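Local coordinates for protein inactive poly [ADP-ribose] polymerase RCD1 (Arabidopsis thaliana, PDB 5NGO) that contains an inactive PARP domain, is probably linked to radical-induced cell death, and is bound by a downy mildew effector that suppresses plant immunity, at residues V62-L67 and M123-V128. Residues are numbered along the deposited sequence; the frame is centred on the assembly and turned at random.
Sequences VRYAWL and MVLCRV
Two neighbouring antiparallel strands in the middle of the PARP-fold sheet meet here, residues 62-67 running against 123-128, with Trp66 packed on Leu125 and Met123. Six backbone hydrogen bonds join them, two for each of the pairs Arg63-Val128, Ala65-Cys126 and Leu67-Val124; Cys126 N to Ala65 O, at 2.8 Å, is typical. Tyr64-Arg127 and Trp66-Leu125 are the non-hydrogen-bonded pairs between them, and their side chains share one face of the sheet. Leu125 CD1 sits almost on the normal of the Trp66 six-membered ring, 3.6 Å from its centroid, a CH-pi contact over the face. Met123 crosses the indole at about a right angle: CG lies 3.5 Å from Trp66 CE3, and the bent chain puts SD 3.8 Å from Trp66 CB, oblique to the indole, a long Met-aromatic contact. The indole is tethered through NE1 to the carbonyl of Ala103 and meets Phe16 of helix 9-19 edge-to-face. Strand 174-182 flanks 123-128 and strand 98-102 flanks 62-67, which makes this pair interior to the sheet of the ADP-ribosyl transferase-like fold. Further along the same face, the other methyl of Leu125, CD2, is 3.8 Å from Tyr64 CD1. The Tyr64 ring and the Arg127 chain run side by side, Tyr64 CE1 being 3.9 Å from Arg127 CG; with CG anti to its carbonyl carbon (chi1 -50°), Arg127 extends past the ring to a salt bridge with Glu177. On the reverse face, which Arg63 shares at one end, the side-chain contacts are apolar: Ala65 CB touches Val128 CG2 at 3.8 Å, and Cys126 SG rests against Leu67 CB, while Leu100 touches Ala65, Leu67 and Val128.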
ATOM      1  N   VAL A  62      11.684   2.182   4.311  1.00 47.48           N
ATOM      2  CA  VAL A  62      10.641   1.212   4.085  1.00 46.27           C
ATOM      3  C   VAL A  62       9.525   1.459   5.096  1.00 46.40           C
ATOM      4  O   VAL A  62       9.778   1.542   6.290  1.00 49.64           O
ATOM      5  CB  VAL A  62      11.172  -0.232   4.208  1.00 45.39           C
ATOM      6  CG1 VAL A  62      10.035  -1.237   4.019  1.00 44.06           C
ATOM      7  CG2 VAL A  62      12.269  -0.481   3.139  1.00 45.88           C
ATOM      8  N   ARG A  63       8.297   1.557   4.605  1.00 45.65           N
ATOM      9  CA  ARG A  63       7.120   1.775   5.445  1.00 46.12           C
ATOM     10  C   ARG A  63       6.026   0.781   5.134  1.00 43.40           C
ATOM     11  O   ARG A  63       5.976   0.216   4.056  1.00 41.82           O
ATOM     12  CB  ARG A  63       6.585   3.192   5.234  1.00 49.11           C
ATOM     13  CG  ARG A  63       7.308   4.212   6.076  1.00 51.79           C
ATOM     14  CD  ARG A  63       7.415   5.545   5.387  1.00 54.47           C
ATOM     15  NE  ARG A  63       8.382   6.404   6.097  1.00 58.84           N
ATOM     16  CZ  ARG A  63       8.085   7.478   6.831  1.00 60.69           C
ATOM     17  NH1 ARG A  63       6.804   7.905   6.962  1.00 61.47           N
ATOM     18  NH2 ARG A  63       9.076   8.162   7.386  1.00 63.99           N
ATOM     19  N   TYR A  64       5.173   0.544   6.121  1.00 43.33           N
ATOM     20  CA  TYR A  64       3.964  -0.235   5.882  1.00 41.79           C
ATOM     21  C   TYR A  64       2.893   0.715   5.405  1.00 41.09           C
ATOM     22  O   TYR A  64       2.845   1.869   5.838  1.00 42.44           O
ATOM     23  CB  TYR A  64       3.540  -1.009   7.115  1.00 42.34           C
ATOM     24  CG  TYR A  64       4.331  -2.282   7.324  1.00 43.53           C
ATOM     25  CD1 TYR A  64       4.163  -3.380   6.483  1.00 44.33           C
ATOM     26  CD2 TYR A  64       5.293  -2.376   8.337  1.00 46.06           C
ATOM     27  CE1 TYR A  64       4.831  -4.559   6.675  1.00 46.21           C
ATOM     28  CE2 TYR A  64       6.023  -3.531   8.525  1.00 46.98           C
ATOM     29  CZ  TYR A  64       5.804  -4.614   7.671  1.00 48.49           C
ATOM     30  OH  TYR A  64       6.458  -5.788   7.939  1.00 51.87           O
ATOM     31  N   ALA A  65       2.062   0.264   4.474  1.00 39.84           N
ATOM     32  CA  ALA A  65       0.953   1.067   3.970  1.00 39.43           C
ATOM     33  C   ALA A  65      -0.177   0.167   3.502  1.00 38.06           C
ATOM     34  O   ALA A  65       0.057  -0.990   3.163  1.00 38.58           O
ATOM     35  CB  ALA A  65       1.444   1.945   2.826  1.00 40.47           C
ATOM     36  N   TRP A  66      -1.394   0.698   3.495  1.00 37.90           N
ATOM     37  CA  TRP A  66      -2.584  -0.069   3.179  1.00 37.41           C
ATOM     38  C   TRP A  66      -3.022   0.220   1.748  1.00 39.25           C
ATOM     39  O   TRP A  66      -3.058   1.388   1.320  1.00 41.62           O
ATOM     40  CB  TRP A  66      -3.737   0.275   4.108  1.00 36.92           C
ATOM     41  CG  TRP A  66      -3.463   0.019   5.543  1.00 36.09           C
ATOM     42  CD1 TRP A  66      -3.096   0.921   6.484  1.00 36.42           C
ATOM     43  CD2 TRP A  66      -3.542  -1.239   6.211  1.00 35.22           C
ATOM     44  NE1 TRP A  66      -2.923   0.315   7.691  1.00 38.01           N
ATOM     45  CE2 TRP A  66      -3.189  -1.022   7.550  1.00 37.66           C
ATOM     46  CE3 TRP A  66      -3.877  -2.534   5.805  1.00 35.07           C
ATOM     47  CZ2 TRP A  66      -3.167  -2.047   8.498  1.00 37.54           C
ATOM     48  CZ3 TRP A  66      -3.845  -3.548   6.718  1.00 35.36           C
ATOM     49  CH2 TRP A  66      -3.492  -3.300   8.063  1.00 36.62           C
ATOM     50  N   LEU A  67      -3.324  -0.852   1.017  1.00 38.57           N
ATOM     51  CA  LEU A  67      -3.793  -0.774  -0.352  1.00 39.32           C
ATOM     52  C   LEU A  67      -5.204  -1.360  -0.439  1.00 38.76           C
ATOM     53  O   LEU A  67      -5.383  -2.555  -0.193  1.00 39.21           O
ATOM     54  CB  LEU A  67      -2.835  -1.580  -1.262  1.00 38.38           C
ATOM     55  CG  LEU A  67      -3.180  -1.611  -2.753  1.00 39.13           C
ATOM     56  CD1 LEU A  67      -3.175  -0.210  -3.370  1.00 39.30           C
ATOM     57  CD2 LEU A  67      -2.150  -2.490  -3.471  1.00 39.34           C
ATOM     58  N   MET A 123      -8.413  -5.471   2.308  1.00 43.13           N
ATOM     59  CA  MET A 123      -7.369  -4.453   2.324  1.00 44.30           C
ATOM     60  C   MET A 123      -6.009  -5.166   2.426  1.00 41.80           C
ATOM     61  O   MET A 123      -5.849  -6.070   3.265  1.00 39.68           O
ATOM     62  CB  MET A 123      -7.580  -3.574   3.554  1.00 45.83           C
ATOM     63  CG  MET A 123      -6.614  -2.391   3.663  1.00 48.19           C
ATOM     64  SD  MET A 123      -7.239  -0.858   3.040  1.00 54.74           S
ATOM     65  CE  MET A 123      -7.901  -0.195   4.554  1.00 55.88           C
ATOM     66  N   VAL A 124      -5.052  -4.742   1.599  1.00 41.74           N
ATOM     67  CA  VAL A 124      -3.735  -5.379   1.579  1.00 41.48           C
ATOM     68  C   VAL A 124      -2.737  -4.507   2.348  1.00 39.48           C
ATOM     69  O   VAL A 124      -2.673  -3.299   2.115  1.00 40.85           O
ATOM     70  CB  VAL A 124      -3.246  -5.588   0.127  1.00 42.08           C
ATOM     71  CG1 VAL A 124      -1.856  -6.182   0.082  1.00 43.15           C
ATOM     72  CG2 VAL A 124      -4.194  -6.492  -0.627  1.00 42.03           C
ATOM     73  N   LEU A 125      -1.984  -5.104   3.267  1.00 38.51           N
ATOM     74  CA  LEU A 125      -0.866  -4.418   3.913  1.00 38.53           C
ATOM     75  C   LEU A 125       0.393  -4.656   3.067  1.00 37.17           C
ATOM     76  O   LEU A 125       0.771  -5.803   2.824  1.00 36.65           O
ATOM     77  CB  LEU A 125      -0.613  -4.886   5.343  1.00 38.48           C
ATOM     78  CG  LEU A 125       0.443  -4.095   6.123  1.00 38.28           C
ATOM     79  CD1 LEU A 125      -0.043  -2.696   6.355  1.00 39.24           C
ATOM     80  CD2 LEU A 125       0.732  -4.695   7.478  1.00 38.47           C
ATOM     81  N   CYS A 126       1.025  -3.561   2.651  1.00 36.16           N
ATOM     82  CA  CYS A 126       2.229  -3.600   1.817  1.00 36.99           C
ATOM     83  C   CYS A 126       3.449  -3.014   2.517  1.00 36.03           C
ATOM     84  O   CYS A 126       3.319  -2.143   3.381  1.00 34.80           O
ATOM     85  CB  CYS A 126       2.016  -2.768   0.571  1.00 37.88           C
ATOM     86  SG  CYS A 126       0.686  -3.304  -0.491  1.00 41.17           S
ATOM     87  N   ARG A 127       4.613  -3.516   2.135  1.00 35.80           N
ATOM     88  CA  ARG A 127       5.878  -2.830   2.397  1.00 37.41           C
ATOM     89  C   ARG A 127       6.095  -1.912   1.211  1.00 36.16           C
ATOM     90  O   ARG A 127       5.933  -2.336   0.074  1.00 37.31           O
ATOM     91  CB  ARG A 127       7.040  -3.808   2.461  1.00 39.60           C
ATOM     92  CG  ARG A 127       6.837  -4.995   3.367  1.00 40.98           C
ATOM     93  CD  ARG A 127       8.153  -5.644   3.718  1.00 42.65           C
ATOM     94  NE  ARG A 127       7.971  -6.947   4.338  1.00 43.83           N
ATOM     95  CZ  ARG A 127       8.959  -7.799   4.621  1.00 44.47           C
ATOM     96  NH1 ARG A 127      10.227  -7.495   4.353  1.00 45.12           N
ATOM     97  NH2 ARG A 127       8.674  -8.950   5.230  1.00 44.37           N
ATOM     98  N   VAL A 128       6.419  -0.654   1.482  1.00 37.01           N
ATOM     99  CA  VAL A 128       6.671   0.335   0.448  1.00 38.91           C
ATOM    100  C   VAL A 128       8.028   0.964   0.698  1.00 40.35           C
ATOM    101  O   VAL A 128       8.323   1.409   1.815  1.00 40.54           O
ATOM    102  CB  VAL A 128       5.612   1.453   0.434  1.00 39.32           C
ATOM    103  CG1 VAL A 128       5.833   2.383  -0.744  1.00 39.73           C
ATOM    104  CG2 VAL A 128       4.209   0.862   0.413  1.00 40.23           C
TER